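Local coordinates for Mgp-operon protein 3 (Mycoplasma pneumoniae M129, PDB 6TM0), which probably acts as a membrane-anchored surface adhesin that helps the bacterium attach to host cells, at residues A[887-892]-A[921-926]; A[850-855]-A[869-874]; A[775-780]-A[803-808]; A[549-554]-A[782-787]. All coordinates share one frame; numbering follows the deposited sequence.

Contact 1 of 4, residues A[887-892]-A[921-926]; sequences GYAVIT and GIASSQ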
loop_
_atom_site.group_PDB
_atom_site.type_symbol
_atom_site.label_atom_id
_atom_site.label_comp_id
_atom_site.label_asym_id
_atom_site.label_seq_id
_atom_site.Cartn_x
_atom_site.Cartn_y
_atom_site.Cartn_z
ATOM N N GLY A 887 1.474 11.712 -23.580
ATOM C CA GLY A 887 2.631 12.332 -22.962
ATOM C C GLY A 887 3.371 11.468 -21.968
ATOM O O GLY A 887 3.003 10.316 -21.712
ATOM N N TYR A 888 4.421 12.051 -21.394
ATOM C CA TYR A 888 5.302 11.409 -20.426
ATOM C C TYR A 888 6.050 12.486 -19.616
ATOM O O TYR A 888 6.135 13.642 -20.047
ATOM C CB TYR A 888 6.310 10.482 -21.164
ATOM C CG TYR A 888 7.134 11.220 -22.189
ATOM C CD1 TYR A 888 8.287 11.902 -21.820
ATOM C CD2 TYR A 888 6.722 11.300 -23.514
ATOM C CE1 TYR A 888 9.013 12.649 -22.741
ATOM C CE2 TYR A 888 7.453 12.023 -24.454
ATOM C CZ TYR A 888 8.595 12.707 -24.062
ATOM O OH TYR A 888 9.315 13.458 -24.965
ATOM N N ALA A 889 6.621 12.083 -18.469
ATOM C CA ALA A 889 7.418 12.940 -17.600
ATOM C C ALA A 889 8.452 12.092 -16.899
ATOM O O ALA A 889 8.128 10.985 -16.459
ATOM C CB ALA A 889 6.527 13.626 -16.572
ATOM N N VAL A 890 9.687 12.612 -16.770
ATOM C CA VAL A 890 10.789 11.917 -16.097
ATOM C C VAL A 890 11.278 12.687 -14.837
ATOM O O VAL A 890 11.461 13.908 -14.876
ATOM C CB VAL A 890 11.943 11.565 -17.087
ATOM C CG1 VAL A 890 13.140 10.910 -16.391
ATOM C CG2 VAL A 890 11.435 10.665 -18.198
ATOM N N ILE A 891 11.460 11.952 -13.724
ATOM C CA ILE A 891 12.000 12.492 -12.475
ATOM C C ILE A 891 13.370 11.835 -12.236
ATOM O O ILE A 891 13.549 10.631 -12.488
ATOM C CB ILE A 891 11.059 12.318 -11.231
ATOM C CG1 ILE A 891 9.703 13.041 -11.417
ATOM C CG2 ILE A 891 11.752 12.784 -9.935
ATOM C CD1 ILE A 891 8.687 12.948 -10.213
ATOM N N THR A 892 14.323 12.641 -11.741
ATOM C CA THR A 892 15.655 12.205 -11.355
ATOM C C THR A 892 15.735 12.350 -9.850
ATOM O O THR A 892 15.417 13.412 -9.297
ATOM C CB THR A 892 16.749 13.092 -11.971
ATOM O OG1 THR A 892 16.548 13.178 -13.369
ATOM C CG2 THR A 892 18.160 12.585 -11.671
ATOM N N GLY A 921 13.445 17.699 -16.991
ATOM C CA GLY A 921 13.168 18.272 -18.306
ATOM C C GLY A 921 12.735 17.328 -19.413
ATOM O O GLY A 921 12.365 17.788 -20.503
ATOM N N ILE A 922 12.800 16.011 -19.168
ATOM C CA ILE A 922 12.302 15.042 -20.139
ATOM C C ILE A 922 10.800 14.915 -19.851
ATOM O O ILE A 922 10.393 14.234 -18.910
ATOM C CB ILE A 922 13.031 13.676 -20.099
ATOM C CG1 ILE A 922 14.556 13.828 -20.317
ATOM C CG2 ILE A 922 12.390 12.710 -21.104
ATOM C CD1 ILE A 922 15.363 12.573 -20.070
ATOM N N ALA A 923 10.000 15.666 -20.598
ATOM C CA ALA A 923 8.549 15.703 -20.449
ATOM C C ALA A 923 7.892 16.145 -21.749
ATOM O O ALA A 923 8.485 16.895 -22.542
ATOM C CB ALA A 923 8.151 16.645 -19.321
ATOM N N SER A 924 6.678 15.639 -21.978
ATOM C CA SER A 924 5.848 15.963 -23.131
ATOM C C SER A 924 4.409 15.607 -22.808
ATOM O O SER A 924 4.147 14.834 -21.881
ATOM C CB SER A 924 6.333 15.257 -24.398
ATOM O OG SER A 924 5.582 15.600 -25.553
ATOM N N SER A 925 3.479 16.237 -23.522
ATOM C CA SER A 925 2.045 16.028 -23.364
ATOM C C SER A 925 1.505 15.865 -24.782
ATOM O O SER A 925 0.429 16.378 -25.112
ATOM C CB SER A 925 1.415 17.234 -22.667
ATOM O OG SER A 925 1.696 18.434 -23.374
ATOM N N GLN A 926 2.282 15.160 -25.633
ATOM C CA GLN A 926 1.921 15.012 -27.034
ATOM C C GLN A 926 1.897 13.583 -27.564
ATOM O O GLN A 926 0.890 13.192 -28.165
ATOM C CB GLN A 926 2.835 15.885 -27.916
ATOM C CG GLN A 926 2.689 17.397 -27.670
ATOM C CD GLN A 926 4.005 18.126 -27.768
ATOM O OE1 GLN A 926 4.298 18.785 -28.774
ATOM N NE2 GLN A 926 4.836 18.030 -26.730
#
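Tyr-888 lays one face of its ring over the backbone N of Ser-924, the residue paired with it. Ser-924 N stands 3.9 Å above that face of the Tyr-888 ring, offset toward the rim. Ser-924 CB reaches the far half of the ring, 3.4 Å from Tyr-888 CZ. Tyr-888 CG sits between its own backbone N and carbonyl carbon (chi1 57°), and this turn folds the ring across the neighbouring strand. The CE1 corner of the ring meets the Ile-922 methyl CG2 at 3.8 Å. The same CG2 lies 3.7 Å from Val-890 CG2, where the Val-890 and Ile-922 side chains run side by side and point the same way. One branch of Ile-922 therefore links the tyrosine to the valine.

The backbones form a short antiparallel pairing. Tyr-888 and Ser-924 are a hydrogen-bonded pair, with Tyr-888 N to Ser-924 O and Ser-924 N to Tyr-888 O both 2.8 Å. Val-890 N gives a further bond to Ile-922 O. Ala-889 and Ala-923 make the non-hydrogen-bonded pair and lie on the face away from the ring.

Strand 888-896 also pairs with strand 862-868 along its other edge. Strand 922-924 follows a corner in the chain at Gly-921. Strands 929-933 and 939-944 pack on the tyrosine side, where Leu-929 and Val-942 touch Tyr-888.

Contact 2 of 4, residues A[850-855]-A[869-874]; sequences TLKDVT and NGEKPT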
loop_
_atom_site.group_PDB
_atom_site.type_symbol
_atom_site.label_atom_id
_atom_site.label_comp_id
_atom_site.label_asym_id
_atom_site.label_seq_id
_atom_site.Cartn_x
_atom_site.Cartn_y
_atom_site.Cartn_z
ATOM N N THR A 850 0.969 6.650 -12.681
ATOM C CA THR A 850 1.409 6.382 -14.038
ATOM C C THR A 850 2.914 6.024 -14.117
ATOM O O THR A 850 3.525 6.224 -15.167
ATOM C CB THR A 850 0.995 7.560 -14.937
ATOM O OG1 THR A 850 1.655 8.763 -14.535
ATOM C CG2 THR A 850 -0.509 7.782 -14.955
ATOM N N LEU A 851 3.509 5.460 -13.046
ATOM C CA LEU A 851 4.924 5.084 -13.094
ATOM C C LEU A 851 5.093 3.812 -13.887
ATOM O O LEU A 851 4.611 2.752 -13.475
ATOM C CB LEU A 851 5.579 4.964 -11.709
ATOM C CG LEU A 851 7.029 4.478 -11.693
ATOM C CD1 LEU A 851 7.991 5.601 -11.983
ATOM C CD2 LEU A 851 7.367 3.863 -10.378
ATOM N N LYS A 852 5.769 3.943 -15.056
ATOM C CA LYS A 852 6.035 2.848 -15.973
ATOM C C LYS A 852 7.335 2.138 -15.609
ATOM O O LYS A 852 7.354 0.902 -15.537
ATOM C CB LYS A 852 6.040 3.333 -17.433
ATOM C CG LYS A 852 6.233 2.207 -18.451
ATOM C CD LYS A 852 6.118 2.664 -19.906
ATOM C CE LYS A 852 6.575 1.599 -20.896
ATOM N NZ LYS A 852 5.763 0.342 -20.820
ATOM N N ASP A 853 8.420 2.909 -15.378
ATOM C CA ASP A 853 9.720 2.323 -15.063
ATOM C C ASP A 853 10.568 3.122 -14.080
ATOM O O ASP A 853 10.454 4.345 -13.984
ATOM C CB ASP A 853 10.496 2.078 -16.367
ATOM C CG ASP A 853 11.631 1.071 -16.246
ATOM O OD1 ASP A 853 12.799 1.506 -16.131
ATOM O OD2 ASP A 853 11.349 -0.158 -16.272
ATOM N N VAL A 854 11.412 2.399 -13.340
ATOM C CA VAL A 854 12.421 2.924 -12.418
ATOM C C VAL A 854 13.721 2.352 -12.942
ATOM O O VAL A 854 13.743 1.204 -13.377
ATOM C CB VAL A 854 12.229 2.540 -10.930
ATOM C CG1 VAL A 854 12.789 3.631 -10.027
ATOM C CG2 VAL A 854 10.773 2.250 -10.588
ATOM N N THR A 855 14.790 3.128 -12.938
ATOM C CA THR A 855 16.077 2.708 -13.493
ATOM C C THR A 855 17.192 3.405 -12.734
ATOM O O THR A 855 17.151 4.614 -12.537
ATOM C CB THR A 855 16.092 3.006 -15.041
ATOM O OG1 THR A 855 15.444 1.947 -15.740
ATOM C CG2 THR A 855 17.492 3.207 -15.632
ATOM N N ASN A 869 1.719 8.861 -19.213
ATOM C CA ASN A 869 0.334 9.342 -19.134
ATOM C C ASN A 869 -0.717 8.306 -19.552
ATOM O O ASN A 869 -1.813 8.307 -19.007
ATOM C CB ASN A 869 0.151 10.636 -19.934
ATOM C CG ASN A 869 0.952 11.829 -19.455
ATOM O OD1 ASN A 869 2.120 11.724 -19.057
ATOM N ND2 ASN A 869 0.343 13.006 -19.522
ATOM N N GLY A 870 -0.357 7.421 -20.482
ATOM C CA GLY A 870 -1.226 6.354 -20.979
ATOM C C GLY A 870 -1.717 5.374 -19.929
ATOM O O GLY A 870 -2.694 4.652 -20.155
ATOM N N GLU A 871 -1.052 5.353 -18.765
ATOM C CA GLU A 871 -1.421 4.480 -17.661
ATOM C C GLU A 871 -2.615 5.038 -16.863
ATOM O O GLU A 871 -3.174 4.324 -16.016
ATOM C CB GLU A 871 -0.210 4.167 -16.787
ATOM C CG GLU A 871 0.768 3.241 -17.482
ATOM C CD GLU A 871 1.610 2.339 -16.599
ATOM O OE1 GLU A 871 2.681 1.899 -17.078
ATOM O OE2 GLU A 871 1.206 2.057 -15.445
ATOM N N LYS A 872 -3.027 6.306 -17.172
ATOM C CA LYS A 872 -4.198 6.984 -16.598
ATOM C C LYS A 872 -5.460 6.274 -17.096
ATOM O O LYS A 872 -5.471 5.800 -18.236
ATOM C CB LYS A 872 -4.284 8.455 -17.055
ATOM C CG LYS A 872 -3.504 9.462 -16.231
ATOM C CD LYS A 872 -3.916 10.885 -16.609
ATOM C CE LYS A 872 -2.756 11.856 -16.637
ATOM N NZ LYS A 872 -3.187 13.228 -17.020
ATOM N N PRO A 873 -6.558 6.251 -16.315
ATOM C CA PRO A 873 -7.788 5.606 -16.798
ATOM C C PRO A 873 -8.392 6.313 -18.001
ATOM O O PRO A 873 -7.946 7.395 -18.385
ATOM C CB PRO A 873 -8.717 5.667 -15.592
ATOM C CG PRO A 873 -7.813 5.893 -14.415
ATOM C CD PRO A 873 -6.740 6.770 -14.947
ATOM N N THR A 874 -9.387 5.676 -18.617
ATOM C CA THR A 874 -10.046 6.187 -19.818
ATOM C C THR A 874 -11.079 7.288 -19.507
ATOM O O THR A 874 -11.170 8.256 -20.266
ATOM C CB THR A 874 -10.614 5.033 -20.643
ATOM O OG1 THR A 874 -10.385 3.796 -19.949
ATOM C CG2 THR A 874 -10.000 4.961 -22.023
#
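Thr-850 is buried and makes the packed part of this contact, against Glu-871 and Lys-872. Glu-871 CB points at the Thr-850 backbone and lies 3.9 Å from Thr-850 CA. The methyl of Thr-850 reaches instead to the base of Lys-872, with Thr-850 CG2 3.7 Å from Lys-872 CG. These two side chains cross obliquely, and the methyl also sits against Lys-872 N. Thr-850 OG1 points to neither partner and bonds to Asp-847 O instead.

The Glu-871 and Lys-852 side is partly exposed and lacks a bond. Glu-871 extends beyond CG and brings its carboxylate beside the stem of Lys-852. The two chains cross at about a right angle. Glu-871 OE1 is 3.7 Å from Lys-852 CB, yet 5.1 Å from Lys-852 NZ, because the lysine runs on extended from a CG anti to its backbone N (chi1 -177°) and carries its amine past the carboxylate. The opposite charges may attract weakly, but they do not form a salt bridge.

Residues 869-871 form a short 3-10 turn, closed by Lys-872 N bonding to Asn-869 O at 3.0 Å. Lys-872 NZ is held by Asn-884 O.

The turn directly follows strand 862-868, the antiparallel neighbour of strand 851-857. Lys-852 and Asp-853 both face Thr-866 of that strand in a classic beta bulge. Beyond the turn, Pro-873 packs on helix 360-365.

Contact 3 of 4, residues A[775-780]-A[803-808]; sequences LLNFGT and LLVRGG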
loop_
_atom_site.group_PDB
_atom_site.type_symbol
_atom_site.label_atom_id
_atom_site.label_comp_id
_atom_site.label_asym_id
_atom_site.label_seq_id
_atom_site.Cartn_x
_atom_site.Cartn_y
_atom_site.Cartn_z
ATOM N N LEU A 775 -5.727 13.091 1.584
ATOM C CA LEU A 775 -5.851 12.462 2.897
ATOM C C LEU A 775 -5.028 11.178 3.011
ATOM O O LEU A 775 -4.478 10.893 4.073
ATOM C CB LEU A 775 -7.367 12.170 3.129
ATOM C CG LEU A 775 -7.988 11.897 4.549
ATOM C CD1 LEU A 775 -7.939 10.456 4.924
ATOM C CD2 LEU A 775 -7.532 12.859 5.658
ATOM N N LEU A 776 -4.952 10.407 1.923
ATOM C CA LEU A 776 -4.278 9.110 1.903
ATOM C C LEU A 776 -2.893 9.125 1.302
ATOM O O LEU A 776 -2.673 9.809 0.301
ATOM C CB LEU A 776 -5.161 8.095 1.147
ATOM C CG LEU A 776 -6.601 7.945 1.643
ATOM C CD1 LEU A 776 -7.386 7.076 0.727
ATOM C CD2 LEU A 776 -6.652 7.424 3.068
ATOM N N ASN A 777 -1.956 8.363 1.894
ATOM C CA ASN A 777 -0.606 8.303 1.335
ATOM C C ASN A 777 -0.415 7.069 0.492
ATOM O O ASN A 777 -0.959 5.996 0.799
ATOM C CB ASN A 777 0.493 8.414 2.397
ATOM C CG ASN A 777 1.806 8.999 1.882
ATOM O OD1 ASN A 777 2.138 8.958 0.695
ATOM N ND2 ASN A 777 2.602 9.555 2.772
ATOM N N PHE A 778 0.376 7.224 -0.583
ATOM C CA PHE A 778 0.707 6.157 -1.520
ATOM C C PHE A 778 2.210 6.162 -1.756
ATOM O O PHE A 778 2.803 7.235 -1.813
ATOM C CB PHE A 778 -0.111 6.362 -2.797
ATOM C CG PHE A 778 0.462 5.890 -4.103
ATOM C CD1 PHE A 778 1.232 6.739 -4.888
ATOM C CD2 PHE A 778 0.147 4.639 -4.603
ATOM C CE1 PHE A 778 1.728 6.317 -6.110
ATOM C CE2 PHE A 778 0.643 4.221 -5.831
ATOM C CZ PHE A 778 1.415 5.068 -6.581
ATOM N N GLY A 779 2.803 4.971 -1.844
ATOM C CA GLY A 779 4.234 4.764 -2.070
ATOM C C GLY A 779 4.486 3.909 -3.293
ATOM O O GLY A 779 3.878 2.846 -3.434
ATOM N N THR A 780 5.384 4.355 -4.187
ATOM C CA THR A 780 5.700 3.663 -5.446
ATOM C C THR A 780 7.169 3.746 -5.848
ATOM O O THR A 780 7.861 4.699 -5.501
ATOM C CB THR A 780 4.810 4.224 -6.579
ATOM O OG1 THR A 780 4.806 3.347 -7.703
ATOM C CG2 THR A 780 5.193 5.644 -7.011
ATOM N N LEU A 803 12.403 5.771 -2.914
ATOM C CA LEU A 803 11.027 5.595 -3.358
ATOM C C LEU A 803 10.278 6.904 -3.351
ATOM O O LEU A 803 10.623 7.834 -2.609
ATOM C CB LEU A 803 10.264 4.502 -2.575
ATOM C CG LEU A 803 9.900 4.812 -1.122
ATOM C CD1 LEU A 803 8.470 4.482 -0.861
ATOM C CD2 LEU A 803 10.840 4.110 -0.173
ATOM N N LEU A 804 9.243 6.964 -4.174
ATOM C CA LEU A 804 8.419 8.144 -4.301
ATOM C C LEU A 804 7.117 7.923 -3.563
ATOM O O LEU A 804 6.414 6.936 -3.826
ATOM C CB LEU A 804 8.155 8.423 -5.790
ATOM C CG LEU A 804 9.015 9.471 -6.491
ATOM C CD1 LEU A 804 10.497 9.341 -6.157
ATOM C CD2 LEU A 804 8.847 9.364 -7.964
ATOM N N VAL A 805 6.839 8.812 -2.590
ATOM C CA VAL A 805 5.608 8.873 -1.803
ATOM C C VAL A 805 4.943 10.211 -2.149
ATOM O O VAL A 805 5.591 11.074 -2.754
ATOM C CB VAL A 805 5.779 8.682 -0.265
ATOM C CG1 VAL A 805 6.555 7.420 0.067
ATOM C CG2 VAL A 805 6.396 9.911 0.403
ATOM N N ARG A 806 3.672 10.390 -1.766
ATOM C CA ARG A 806 2.957 11.632 -2.046
ATOM C C ARG A 806 3.625 12.828 -1.332
ATOM O O ARG A 806 3.630 12.910 -0.102
ATOM C CB ARG A 806 1.481 11.526 -1.645
ATOM C CG ARG A 806 0.718 10.382 -2.294
ATOM C CD ARG A 806 -0.765 10.505 -2.014
ATOM N NE ARG A 806 -1.312 11.744 -2.574
ATOM C CZ ARG A 806 -2.571 12.148 -2.452
ATOM N NH1 ARG A 806 -3.445 11.426 -1.760
ATOM N NH2 ARG A 806 -2.964 13.285 -3.013
ATOM N N GLY A 807 4.228 13.705 -2.118
ATOM C CA GLY A 807 4.850 14.908 -1.593
ATOM C C GLY A 807 6.362 14.968 -1.524
ATOM O O GLY A 807 6.914 16.042 -1.251
ATOM N N GLY A 808 7.037 13.851 -1.748
ATOM C CA GLY A 808 8.493 13.871 -1.677
ATOM C C GLY A 808 9.172 12.535 -1.784
ATOM O O GLY A 808 8.517 11.504 -1.668
#
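The two chain pieces run antiparallel, their end-to-end directions 158° apart, and pair as strands where Gly-779 and Thr-780 face Val-805 and Leu-804. Thr-780 and Leu-804 are a hydrogen-bonded pair, with Thr-780 N to Leu-804 O at 2.8 Å and Leu-804 N to Thr-780 O at 3.0 Å. Gly-779 and Val-805 form the adjoining non-hydrogen-bonded pair, and Val-805 CG1 rests 4.1 Å from Gly-779 CA.

Past this pair the side chains take over. Arg-806 runs back along residues 776-778, and its chain bends at chi3. The bend brings Arg-806 NH1 to Leu-776 O at 2.7 Å, in the plane of that carbonyl but tilted 24° from the guanidinium plane. Arg-806 CG packs 4.1 Å from Phe-778 CB. Asn-777 slides past the arginine in the opposite direction, its amide plane 78° from the guanidinium. Asn-777 OD1 accepts Arg-806 N at 3.2 Å, and Phe-778 O adds a weak second bond to the same N-H.

The guanidinium is buried with the contact. Besides Leu-776 O it meets Asp-769, in a salt bridge through NE, and Asn-773 O, through NH2, while Asn-777 ND2 bonds to Leu-733 O. Asp-769 and Asn-773 lie in the chain leading up to strand 779-786, so the arginine joins this approach to the turn after strand 799-805.

Residues 805-808 form that type II turn, which leads from strand 799-805 into its antiparallel neighbour, strand 808-815. Strand 549-563 packs against one face, where Phe-555 touches Asn-777 and Val-805.

Contact 4 of 4, residues A[549-554]-A[782-787]; sequences HLVFAA and LKAGVD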
loop_
_atom_site.group_PDB
_atom_site.type_symbol
_atom_site.label_atom_id
_atom_site.label_comp_id
_atom_site.label_asym_id
_atom_site.label_seq_id
_atom_site.Cartn_x
_atom_site.Cartn_y
_atom_site.Cartn_z
ATOM N N HIS A 549 20.983 -9.486 -0.912
ATOM C CA HIS A 549 19.916 -9.228 0.061
ATOM C C HIS A 549 18.732 -8.546 -0.599
ATOM O O HIS A 549 18.903 -7.746 -1.530
ATOM C CB HIS A 549 20.417 -8.357 1.232
ATOM C CG HIS A 549 21.319 -9.070 2.189
ATOM N ND1 HIS A 549 22.636 -9.358 1.866
ATOM C CD2 HIS A 549 21.068 -9.514 3.441
ATOM C CE1 HIS A 549 23.135 -9.981 2.917
ATOM N NE2 HIS A 549 22.232 -10.094 3.896
ATOM N N LEU A 550 17.530 -8.840 -0.085
ATOM C CA LEU A 550 16.310 -8.243 -0.607
ATOM C C LEU A 550 15.872 -7.067 0.247
ATOM O O LEU A 550 15.769 -7.191 1.469
ATOM C CB LEU A 550 15.184 -9.284 -0.719
ATOM C CG LEU A 550 13.943 -8.787 -1.453
ATOM C CD1 LEU A 550 13.782 -9.466 -2.780
ATOM C CD2 LEU A 550 12.692 -8.914 -0.594
ATOM N N VAL A 551 15.608 -5.924 -0.400
ATOM C CA VAL A 551 15.094 -4.729 0.268
ATOM C C VAL A 551 13.651 -4.505 -0.179
ATOM O O VAL A 551 13.288 -4.829 -1.312
ATOM C CB VAL A 551 15.985 -3.464 0.148
ATOM C CG1 VAL A 551 17.432 -3.772 0.508
ATOM C CG2 VAL A 551 15.898 -2.833 -1.231
ATOM N N PHE A 552 12.823 -3.988 0.713
ATOM C CA PHE A 552 11.430 -3.700 0.390
ATOM C C PHE A 552 10.926 -2.503 1.215
ATOM O O PHE A 552 11.570 -2.067 2.170
ATOM C CB PHE A 552 10.531 -4.959 0.561
ATOM C CG PHE A 552 10.147 -5.255 1.992
ATOM C CD1 PHE A 552 11.033 -5.899 2.848
ATOM C CD2 PHE A 552 8.930 -4.818 2.506
ATOM C CE1 PHE A 552 10.704 -6.116 4.187
ATOM C CE2 PHE A 552 8.608 -5.021 3.850
ATOM C CZ PHE A 552 9.494 -5.675 4.676
ATOM N N ALA A 553 9.775 -1.987 0.805
ATOM C CA ALA A 553 9.044 -0.887 1.404
ATOM C C ALA A 553 7.582 -1.056 1.000
ATOM O O ALA A 553 7.287 -1.501 -0.129
ATOM C CB ALA A 553 9.567 0.449 0.901
ATOM N N ALA A 554 6.674 -0.722 1.945
ATOM C CA ALA A 554 5.225 -0.755 1.792
ATOM C C ALA A 554 4.600 0.099 2.868
ATOM O O ALA A 554 5.196 0.310 3.922
ATOM C CB ALA A 554 4.701 -2.186 1.924
ATOM N N LEU A 782 10.104 1.535 -5.447
ATOM C CA LEU A 782 11.295 1.285 -4.648
ATOM C C LEU A 782 12.428 0.699 -5.520
ATOM O O LEU A 782 12.229 -0.304 -6.207
ATOM C CB LEU A 782 11.013 0.399 -3.428
ATOM C CG LEU A 782 12.267 0.082 -2.625
ATOM C CD1 LEU A 782 12.325 0.851 -1.346
ATOM C CD2 LEU A 782 12.533 -1.425 -2.541
ATOM N N LYS A 783 13.585 1.366 -5.514
ATOM C CA LYS A 783 14.758 0.949 -6.252
ATOM C C LYS A 783 15.982 1.145 -5.420
ATOM O O LYS A 783 16.226 2.245 -4.916
ATOM C CB LYS A 783 14.912 1.723 -7.570
ATOM C CG LYS A 783 14.795 0.839 -8.810
ATOM C CD LYS A 783 16.101 0.190 -9.247
ATOM C CE LYS A 783 15.870 -0.892 -10.269
ATOM N NZ LYS A 783 15.351 -0.363 -11.563
ATOM N N ALA A 784 16.766 0.067 -5.287
ATOM C CA ALA A 784 18.040 0.051 -4.579
ATOM C C ALA A 784 19.088 0.589 -5.538
ATOM O O ALA A 784 18.775 0.836 -6.710
ATOM C CB ALA A 784 18.386 -1.371 -4.179
ATOM N N GLY A 785 20.312 0.764 -5.055
ATOM C CA GLY A 785 21.394 1.249 -5.899
ATOM C C GLY A 785 22.692 1.454 -5.169
ATOM O O GLY A 785 22.719 2.106 -4.120
ATOM N N VAL A 786 23.781 0.908 -5.731
ATOM C CA VAL A 786 25.100 1.012 -5.106
ATOM C C VAL A 786 25.781 2.319 -5.476
ATOM O O VAL A 786 25.944 2.617 -6.661
ATOM C CB VAL A 786 26.003 -0.220 -5.354
ATOM C CG1 VAL A 786 27.320 -0.083 -4.596
ATOM C CG2 VAL A 786 25.295 -1.513 -4.954
ATOM N N ASP A 787 26.178 3.092 -4.444
ATOM C CA ASP A 787 26.856 4.380 -4.552
ATOM C C ASP A 787 28.179 4.195 -5.297
ATOM O O ASP A 787 29.033 3.438 -4.819
ATOM C CB ASP A 787 27.087 4.975 -3.150
ATOM C CG ASP A 787 27.550 6.424 -3.089
ATOM O OD1 ASP A 787 27.607 7.088 -4.159
ATOM O OD2 ASP A 787 27.857 6.900 -1.971
#
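Leu-782 stands up from its strand and splits its two methyls between neighbours on the facing strand. Leu-782 CD1 lies 3.6 Å from Ala-553 CB. Leu-782 CD2 turns to residues 551-552, 3.7 Å from Val-551 O and 3.9 Å from Val-551 CG2. With CG anti to the backbone N (chi1 177°), the leucine extends its methyls toward the facing strand. Val-551 and Leu-782 cross at about a right angle, and the valine presents a single branch to the leucine and not its whole flank. That branch, Val-551 CG2, also meets Ala-784 CB at 4.1 Å. Val-551 thus lies against both Leu-782 and Ala-784.

The four side chains that meet are aliphatic, and the touching residues are buried. Val-551, Ala-553, Leu-782 and Ala-784 point toward the opposite strand. Phe-552 and Lys-783 point away, and Phe-552 contributes mainly backbone.

The strand axes approach to 7.6 Å, too far for backbone pairing, and their directions differ by 148°. Strand 549-563 instead pairs with strands 538-546 and 693-699. Strand 779-786 pairs with strand 799-805, whose Leu-803 touches both Ala-553 and Leu-782. Two separate sheets therefore meet face to face through small and branched apolar residues. Such packing is seen between adjacent blades of a beta-propeller, consistent with the propeller clan to which the MgpC adhesin family belongs.

Overall arrangement
Contact 4 joins two sheets, and contact 3 uses the earlier end of one of its strands, 779-786. Their centres are about 17 Å apart, and their segments interleave along the chain. Contact 2 follows in sequence, then contact 1. These last two share the sheet that includes strands 851-857, 862-868 and 888-896, with centres about 11 Å apart, and a probable backbone hydrogen bond links Asn-869 to Gly-887. Leu-851 of contact 2 packs on Thr-780 of contact 3, and Ile-891 of contact 1 reaches Leu-804. Contacts 1 and 4 do not touch. Three successive sheets thus lie one against the next, consistent with a propeller-like body for this adhesin.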